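Local coordinates for type 4 fimbrial biogenesis protein PilF (Pseudomonas aeruginosa, PDB 2HO1) that serves as an outer membrane lipoprotein that brings the type IV pilus secretin PilQ to the outer membrane and promotes its assembly into dodecamers, at residues V107-G112 with Q126-A131. Residues are numbered along the deposited sequence; the frame is centred on the assembly and turned at random.
Sequences VLNNYG and QRLLEA
Leu108 faces Ala131 and Gly112 faces Arg127 where two short helical segments run antiparallel, axes 8.2 Å apart at closest approach and 157° between their N-to-C directions. The backbones come about equally near at both places, CA to CA 5.4 Å for Leu108-Ala131 and 5.5 Å for Gly112-Arg127, and Gly112 CA itself meets Leu128 CG at 4.2 Å. One turn back, Leu108 buries more surface here than any other residue: its CB packs on Ala131 CB at 3.7 Å, CD1 reaches Glu130 CG at 3.3 Å, and CD2 touches Arg127 CD. Glu130 offers only its aliphatic part; its OE1 hydrogen-bonds Tyr125 OH of the second subunit. On one flank Asn109, with CG anti to the backbone N (chi1 -178°), brings OD1 to within 3.3 Å of Leu128 CD2; that same oxygen takes a hydrogen bond from Asn146 of helix 140-153. On the other, Arg127 bends at chi2 and runs past Tyr111, Arg127 NE 3.6 Å from Tyr111 CE2, with guanidinium and ring planes 46° apart. A water bridges the pair, donating to Tyr111 OH and accepting from Arg127 NE in the guanidinium plane, while the phenol also hydrogen-bonds Asp91. No direct hydrogen bond joins the two segments; an antiparallel helix pair with a small residue at each close point is characteristic of a tetratricopeptide repeat, here assigned as the third of six, within the region needed for secretin assembly.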
ATOM      1  N   VAL A 107      -9.605   9.465  -7.384  1.00 28.52           N
ATOM      2  CA  VAL A 107     -10.639   8.553  -7.825  1.00 30.63           C
ATOM      3  C   VAL A 107     -10.456   7.184  -7.185  1.00 30.55           C
ATOM      4  O   VAL A 107     -11.449   6.555  -6.795  1.00 30.50           O
ATOM      5  CB  VAL A 107     -10.642   8.469  -9.352  1.00 33.99           C
ATOM      6  CG1 VAL A 107     -11.653   7.430  -9.833  1.00 33.69           C
ATOM      7  CG2 VAL A 107     -10.981   9.853  -9.914  1.00 34.64           C
ATOM      8  N   LEU A 108      -9.208   6.741  -7.035  1.00 27.81           N
ATOM      9  CA  LEU A 108      -8.967   5.470  -6.364  1.00 27.60           C
ATOM     10  C   LEU A 108      -9.484   5.583  -4.929  1.00 27.05           C
ATOM     11  O   LEU A 108     -10.050   4.632  -4.388  1.00 29.26           O
ATOM     12  CB  LEU A 108      -7.480   5.123  -6.345  1.00 26.79           C
ATOM     13  CG  LEU A 108      -6.908   4.568  -7.667  1.00 29.04           C
ATOM     14  CD1 LEU A 108      -5.360   4.581  -7.599  1.00 27.28           C
ATOM     15  CD2 LEU A 108      -7.446   3.119  -7.915  1.00 27.15           C
ATOM     16  N   ASN A 109      -9.316   6.741  -4.308  1.00 24.07           N
ATOM     17  CA  ASN A 109      -9.758   6.878  -2.927  1.00 26.11           C
ATOM     18  C   ASN A 109     -11.286   6.932  -2.832  1.00 28.34           C
ATOM     19  O   ASN A 109     -11.849   6.318  -1.956  1.00 28.51           O
ATOM     20  CB  ASN A 109      -9.123   8.112  -2.262  1.00 25.93           C
ATOM     21  CG  ASN A 109      -9.526   8.250  -0.800  1.00 28.20           C
ATOM     22  OD1 ASN A 109      -9.339   7.333   0.006  1.00 28.33           O
ATOM     23  ND2 ASN A 109     -10.075   9.389  -0.452  1.00 26.51           N
ATOM     24  N   ASN A 110     -11.944   7.663  -3.739  1.00 29.75           N
ATOM     25  CA  ASN A 110     -13.397   7.727  -3.747  1.00 29.42           C
ATOM     26  C   ASN A 110     -13.969   6.312  -4.005  1.00 31.16           C
ATOM     27  O   ASN A 110     -14.946   5.905  -3.369  1.00 30.67           O
ATOM     28  CB  ASN A 110     -13.891   8.671  -4.844  1.00 30.10           C
ATOM     29  CG  ASN A 110     -13.648  10.160  -4.505  1.00 32.68           C
ATOM     30  OD1 ASN A 110     -13.395  10.504  -3.364  1.00 35.83           O
ATOM     31  ND2 ASN A 110     -13.741  11.024  -5.499  1.00 34.30           N
ATOM     32  N   TYR A 111     -13.373   5.582  -4.946  1.00 29.44           N
ATOM     33  CA  TYR A 111     -13.835   4.236  -5.248  1.00 31.28           C
ATOM     34  C   TYR A 111     -13.617   3.280  -4.051  1.00 32.32           C
ATOM     35  O   TYR A 111     -14.523   2.508  -3.677  1.00 32.75           O
ATOM     36  CB  TYR A 111     -13.158   3.722  -6.534  1.00 31.26           C
ATOM     37  CG  TYR A 111     -13.649   2.356  -7.053  1.00 32.07           C
ATOM     38  CD1 TYR A 111     -14.975   1.917  -6.836  1.00 31.91           C
ATOM     39  CD2 TYR A 111     -12.806   1.541  -7.818  1.00 30.30           C
ATOM     40  CE1 TYR A 111     -15.430   0.700  -7.379  1.00 28.05           C
ATOM     41  CE2 TYR A 111     -13.251   0.332  -8.368  1.00 30.48           C
ATOM     42  CZ  TYR A 111     -14.569  -0.086  -8.140  1.00 30.77           C
ATOM     43  OH  TYR A 111     -14.971  -1.324  -8.620  1.00 30.07           O
ATOM     44  N   GLY A 112     -12.438   3.333  -3.431  1.00 28.96           N
ATOM     45  CA  GLY A 112     -12.203   2.483  -2.277  1.00 29.91           C
ATOM     46  C   GLY A 112     -13.155   2.805  -1.135  1.00 30.88           C
ATOM     47  O   GLY A 112     -13.555   1.908  -0.335  1.00 27.89           O
ATOM     48  N   GLN A 126      -7.321  -3.013  -1.648  1.00 28.50           N
ATOM     49  CA  GLN A 126      -6.486  -2.987  -2.830  1.00 30.31           C
ATOM     50  C   GLN A 126      -6.456  -1.620  -3.542  1.00 31.92           C
ATOM     51  O   GLN A 126      -5.364  -1.139  -3.915  1.00 30.44           O
ATOM     52  CB  GLN A 126      -6.931  -4.076  -3.817  1.00 33.66           C
ATOM     53  CG  GLN A 126      -6.675  -5.505  -3.293  1.00 41.24           C
ATOM     54  CD  GLN A 126      -7.341  -6.606  -4.143  1.00 47.86           C
ATOM     55  OE1 GLN A 126      -8.397  -6.391  -4.758  1.00 50.84           O
ATOM     56  NE2 GLN A 126      -6.733  -7.800  -4.157  1.00 50.35           N
ATOM     57  N   ARG A 127      -7.630  -1.006  -3.742  1.00 28.42           N
ATOM     58  CA  ARG A 127      -7.684   0.284  -4.426  1.00 30.49           C
ATOM     59  C   ARG A 127      -7.030   1.353  -3.581  1.00 29.32           C
ATOM     60  O   ARG A 127      -6.346   2.209  -4.110  1.00 29.97           O
ATOM     61  CB  ARG A 127      -9.129   0.691  -4.764  1.00 27.22           C
ATOM     62  CG  ARG A 127      -9.846  -0.267  -5.677  1.00 29.32           C
ATOM     63  CD  ARG A 127      -9.184  -0.366  -7.041  1.00 33.65           C
ATOM     64  NE  ARG A 127      -9.982  -1.113  -8.012  1.00 39.19           N
ATOM     65  CZ  ARG A 127      -9.690  -1.170  -9.313  1.00 41.63           C
ATOM     66  NH1 ARG A 127      -8.632  -0.518  -9.775  1.00 45.41           N
ATOM     67  NH2 ARG A 127     -10.433  -1.883 -10.156  1.00 40.82           N
ATOM     68  N   LEU A 128      -7.233   1.288  -2.268  1.00 30.79           N
ATOM     69  CA  LEU A 128      -6.645   2.251  -1.358  1.00 31.12           C
ATOM     70  C   LEU A 128      -5.112   2.115  -1.295  1.00 31.27           C
ATOM     71  O   LEU A 128      -4.405   3.121  -1.202  1.00 29.32           O
ATOM     72  CB  LEU A 128      -7.264   2.106   0.032  1.00 27.78           C
ATOM     73  CG  LEU A 128      -8.739   2.520   0.052  1.00 29.61           C
ATOM     74  CD1 LEU A 128      -9.386   2.046   1.368  1.00 26.93           C
ATOM     75  CD2 LEU A 128      -8.870   4.058  -0.119  1.00 26.29           C
ATOM     76  N   LEU A 129      -4.598   0.883  -1.349  1.00 31.90           N
ATOM     77  CA  LEU A 129      -3.153   0.665  -1.350  1.00 32.01           C
ATOM     78  C   LEU A 129      -2.554   1.334  -2.598  1.00 33.17           C
ATOM     79  O   LEU A 129      -1.461   1.906  -2.555  1.00 30.94           O
ATOM     80  CB  LEU A 129      -2.819  -0.830  -1.383  1.00 31.39           C
ATOM     81  CG  LEU A 129      -2.944  -1.604  -0.075  1.00 33.80           C
ATOM     82  CD1 LEU A 129      -2.508  -3.055  -0.277  1.00 31.40           C
ATOM     83  CD2 LEU A 129      -2.074  -0.943   0.969  1.00 31.35           C
ATOM     84  N   GLU A 130      -3.258   1.261  -3.725  1.00 31.56           N
ATOM     85  CA  GLU A 130      -2.725   1.885  -4.925  1.00 33.34           C
ATOM     86  C   GLU A 130      -2.820   3.423  -4.767  1.00 32.78           C
ATOM     87  O   GLU A 130      -1.913   4.160  -5.159  1.00 34.01           O
ATOM     88  CB  GLU A 130      -3.477   1.396  -6.176  1.00 33.99           C
ATOM     89  CG  GLU A 130      -3.089   2.124  -7.454  1.00 36.82           C
ATOM     90  CD  GLU A 130      -1.659   1.818  -7.950  1.00 42.20           C
ATOM     91  OE1 GLU A 130      -1.374   0.650  -8.337  1.00 35.66           O
ATOM     92  OE2 GLU A 130      -0.820   2.768  -7.947  1.00 43.62           O
ATOM     93  N   ALA A 131      -3.896   3.896  -4.160  1.00 33.24           N
ATOM     94  CA  ALA A 131      -4.085   5.335  -3.955  1.00 31.74           C
ATOM     95  C   ALA A 131      -2.985   5.927  -3.093  1.00 31.63           C
ATOM     96  O   ALA A 131      -2.551   7.038  -3.318  1.00 31.55           O
ATOM     97  CB  ALA A 131      -5.410   5.602  -3.289  1.00 30.92           C
TER
HETATM   98  O   HOH W   1     -12.541  -2.939  -7.538  1.00 41.94           O